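Translation initiation factor eIF2B subunit beta (Schizosaccharomyces pombe, PDB 5B04) forms part of the eIF2B complex, which catalyses the exchange of GDP for GTP on the gamma subunit of eukaryotic initiation factor 2. Local coordinates at residues C[78-86]-C[319-327]. Sequence-based numbering, arbitrary orientation.
Sequences EFSCGNIIR and IYKLSPVYP. With PO4 (phosphate ion), chain M.
N83, on the first turns of helix 79-102, reaches Y320 in the loop that follows strand 313-316. Its CB lies 3.6 Å from Y320 O, and its CG 3.5 Å from L322 O. CG sits beside the backbone N (chi1 -68°), which carries the amide toward the loop; its rotation there (chi2 -18°) turns ND2 to Y320 O. ND2 donates to Y320 O at 2.7 Å, from above the carbonyl plane. OD1 instead rests against S323, 3.3 Å from its CA. L322 O lies near the amide but is not bonded to it; its hydrogen bond is with Y392 OH.

Either side of N83 along the helix, F79 and R86 pack on the rest of the loop. F79 CB meets S323 CB, and its ring, through CD2, touches V325 CG2 at 3.6 Å. One face of the R86 guanidinium receives P324 CG 3.4 Å above its plane, while NE and NH2 donate to the carbonyls of D396 and T397. A leucine in place of R86 would probably leave those two C-terminal carbonyls without their donor and P324 without its flat platform.

A single side-chain-to-backbone hydrogen bond, flanked by the F79-V325 contact and the P324-R86 stacking, thus joins the N-terminal helical part to a loop of the Rossmann-like part.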
loop_
_atom_site.group_PDB
_atom_site.type_symbol
_atom_site.label_atom_id
_atom_site.label_comp_id
_atom_site.label_asym_id
_atom_site.label_seq_id
_atom_site.Cartn_x
_atom_site.Cartn_y
_atom_site.Cartn_z
ATOM N N GLU C 78 32.620 6.316 -10.036
ATOM C CA GLU C 78 31.984 6.948 -11.185
ATOM C C GLU C 78 31.911 5.934 -12.321
ATOM O O GLU C 78 32.633 6.037 -13.312
ATOM C CB GLU C 78 32.748 8.202 -11.617
ATOM C CG GLU C 78 32.788 9.301 -10.565
ATOM C CD GLU C 78 31.530 10.153 -10.550
ATOM O OE1 GLU C 78 31.423 11.040 -9.677
ATOM O OE2 GLU C 78 30.653 9.940 -11.413
ATOM N N PHE C 79 31.025 4.957 -12.157
ATOM C CA PHE C 79 30.962 3.784 -13.026
ATOM C C PHE C 79 30.644 4.108 -14.483
ATOM O O PHE C 79 30.865 3.278 -15.365
ATOM C CB PHE C 79 29.925 2.798 -12.487
ATOM C CG PHE C 79 30.112 2.451 -11.039
ATOM C CD1 PHE C 79 29.502 3.203 -10.048
ATOM C CD2 PHE C 79 30.900 1.375 -10.667
ATOM C CE1 PHE C 79 29.673 2.888 -8.714
ATOM C CE2 PHE C 79 31.075 1.054 -9.334
ATOM C CZ PHE C 79 30.461 1.811 -8.357
ATOM N N SER C 80 30.124 5.305 -14.730
ATOM C CA SER C 80 29.805 5.732 -16.088
ATOM C C SER C 80 31.059 5.780 -16.959
ATOM O O SER C 80 30.992 5.558 -18.168
ATOM C CB SER C 80 29.116 7.098 -16.073
ATOM O OG SER C 80 29.873 8.043 -15.338
ATOM N N CYS C 81 32.197 6.066 -16.335
ATOM C CA CYS C 81 33.480 6.070 -17.030
ATOM C C CYS C 81 33.792 4.692 -17.601
ATOM O O CYS C 81 33.996 4.540 -18.805
ATOM C CB CYS C 81 34.605 6.507 -16.090
ATOM S SG CYS C 81 36.248 6.533 -16.845
ATOM N N GLY C 82 33.825 3.694 -16.723
ATOM C CA GLY C 82 34.118 2.330 -17.119
ATOM C C GLY C 82 33.131 1.786 -18.132
ATOM O O GLY C 82 33.494 0.982 -18.990
ATOM N N ASN C 83 31.881 2.225 -18.033
ATOM C CA ASN C 83 30.842 1.796 -18.962
ATOM C C ASN C 83 31.131 2.255 -20.385
ATOM O O ASN C 83 30.972 1.490 -21.336
ATOM C CB ASN C 83 29.475 2.312 -18.514
ATOM C CG ASN C 83 29.003 1.667 -17.226
ATOM O OD1 ASN C 83 29.503 0.615 -16.826
ATOM N ND2 ASN C 83 28.030 2.292 -16.571
ATOM N N ILE C 84 31.554 3.507 -20.524
ATOM C CA ILE C 84 31.921 4.056 -21.824
ATOM C C ILE C 84 33.095 3.278 -22.414
ATOM O O ILE C 84 33.118 2.982 -23.609
ATOM C CB ILE C 84 32.281 5.553 -21.726
ATOM C CG1 ILE C 84 31.061 6.363 -21.287
ATOM C CG2 ILE C 84 32.803 6.073 -23.056
ATOM C CD1 ILE C 84 29.850 6.173 -22.174
ATOM N N ILE C 85 34.060 2.940 -21.563
ATOM C CA ILE C 85 35.209 2.144 -21.978
ATOM C C ILE C 85 34.764 0.796 -22.536
ATOM O O ILE C 85 35.220 0.372 -23.597
ATOM C CB ILE C 85 36.188 1.905 -20.808
ATOM C CG1 ILE C 85 36.645 3.234 -20.204
ATOM C CG2 ILE C 85 37.386 1.087 -21.270
ATOM C CD1 ILE C 85 37.429 4.103 -21.161
ATOM N N ARG C 86 33.861 0.135 -21.817
ATOM C CA ARG C 86 33.367 -1.179 -22.216
ATOM C C ARG C 86 32.597 -1.123 -23.532
ATOM O O ARG C 86 32.631 -2.069 -24.319
ATOM C CB ARG C 86 32.480 -1.773 -21.119
ATOM C CG ARG C 86 33.212 -2.080 -19.824
ATOM C CD ARG C 86 32.264 -2.648 -18.779
ATOM N NE ARG C 86 32.937 -2.904 -17.510
ATOM C CZ ARG C 86 32.954 -2.055 -16.488
ATOM N NH1 ARG C 86 32.332 -0.887 -16.583
ATOM N NH2 ARG C 86 33.591 -2.372 -15.369
ATOM N N ILE C 319 20.752 4.035 -19.817
ATOM C CA ILE C 319 21.416 2.736 -19.767
ATOM C C ILE C 319 22.926 2.843 -19.564
ATOM O O ILE C 319 23.590 1.845 -19.286
ATOM C CB ILE C 319 21.144 1.916 -21.048
ATOM C CG1 ILE C 319 20.987 2.834 -22.265
ATOM C CG2 ILE C 319 19.892 1.071 -20.878
ATOM C CD1 ILE C 319 22.280 3.436 -22.785
ATOM N N TYR C 320 23.466 4.050 -19.701
ATOM C CA TYR C 320 24.901 4.257 -19.546
ATOM C C TYR C 320 25.311 4.209 -18.077
ATOM O O TYR C 320 26.497 4.127 -17.758
ATOM C CB TYR C 320 25.327 5.587 -20.173
ATOM C CG TYR C 320 24.909 6.815 -19.395
ATOM C CD1 TYR C 320 23.627 7.335 -19.515
ATOM C CD2 TYR C 320 25.803 7.466 -18.555
ATOM C CE1 TYR C 320 23.244 8.463 -18.809
ATOM C CE2 TYR C 320 25.430 8.592 -17.846
ATOM C CZ TYR C 320 24.150 9.086 -17.976
ATOM O OH TYR C 320 23.777 10.208 -17.273
ATOM N N LYS C 321 24.325 4.258 -17.186
ATOM C CA LYS C 321 24.580 4.158 -15.753
ATOM C C LYS C 321 24.535 2.706 -15.289
ATOM O O LYS C 321 24.642 2.421 -14.096
ATOM C CB LYS C 321 23.568 4.988 -14.961
ATOM C CG LYS C 321 23.591 6.477 -15.266
ATOM C CD LYS C 321 22.602 7.220 -14.382
ATOM C CE LYS C 321 22.494 8.685 -14.767
ATOM N NZ LYS C 321 21.476 9.397 -13.947
ATOM N N LEU C 322 24.372 1.790 -16.238
ATOM C CA LEU C 322 24.307 0.367 -15.926
ATOM C C LEU C 322 25.697 -0.264 -15.975
ATOM O O LEU C 322 26.247 -0.499 -17.050
ATOM C CB LEU C 322 23.360 -0.346 -16.894
ATOM C CG LEU C 322 23.012 -1.805 -16.593
ATOM C CD1 LEU C 322 22.480 -1.955 -15.178
ATOM C CD2 LEU C 322 21.999 -2.326 -17.602
ATOM N N SER C 323 26.259 -0.531 -14.800
ATOM C CA SER C 323 27.602 -1.093 -14.695
ATOM C C SER C 323 27.553 -2.564 -14.290
ATOM O O SER C 323 26.722 -2.958 -13.474
ATOM C CB SER C 323 28.433 -0.293 -13.690
ATOM O OG SER C 323 29.762 -0.777 -13.620
ATOM N N PRO C 324 28.447 -3.383 -14.865
ATOM C CA PRO C 324 28.458 -4.826 -14.600
ATOM C C PRO C 324 29.122 -5.220 -13.280
ATOM O O PRO C 324 28.994 -6.375 -12.873
ATOM C CB PRO C 324 29.252 -5.385 -15.783
ATOM C CG PRO C 324 30.172 -4.284 -16.156
ATOM C CD PRO C 324 29.411 -3.009 -15.915
ATOM N N VAL C 325 29.815 -4.290 -12.629
ATOM C CA VAL C 325 30.520 -4.603 -11.388
ATOM C C VAL C 325 29.557 -5.084 -10.305
ATOM O O VAL C 325 28.470 -4.531 -10.135
ATOM C CB VAL C 325 31.314 -3.390 -10.858
ATOM C CG1 VAL C 325 32.543 -3.143 -11.718
ATOM C CG2 VAL C 325 30.434 -2.154 -10.803
ATOM N N TYR C 326 29.957 -6.126 -9.584
ATOM C CA TYR C 326 29.115 -6.688 -8.535
ATOM C C TYR C 326 29.443 -6.077 -7.177
ATOM O O TYR C 326 30.605 -6.047 -6.769
ATOM C CB TYR C 326 29.266 -8.209 -8.474
ATOM C CG TYR C 326 28.229 -8.878 -7.600
ATOM C CD1 TYR C 326 26.983 -9.219 -8.110
ATOM C CD2 TYR C 326 28.490 -9.158 -6.265
ATOM C CE1 TYR C 326 26.029 -9.824 -7.318
ATOM C CE2 TYR C 326 27.540 -9.764 -5.464
ATOM C CZ TYR C 326 26.312 -10.094 -5.996
ATOM O OH TYR C 326 25.359 -10.697 -5.208
ATOM N N PRO C 327 28.412 -5.590 -6.472
ATOM C CA PRO C 327 28.562 -4.982 -5.146
ATOM C C PRO C 327 28.981 -5.989 -4.078
ATOM O O PRO C 327 28.176 -6.324 -3.209
ATOM C CB PRO C 327 27.163 -4.436 -4.851
ATOM C CG PRO C 327 26.250 -5.280 -5.669
ATOM C CD PRO C 327 27.010 -5.589 -6.923
HETATM P P PO4 M . 20.360 12.476 -13.378
HETATM O O1 PO4 M . 21.097 11.781 -14.498
HETATM O O2 PO4 M . 20.773 11.874 -12.055
HETATM O O3 PO4 M . 18.873 12.297 -13.568
HETATM O O4 PO4 M . 20.691 13.950 -13.388
#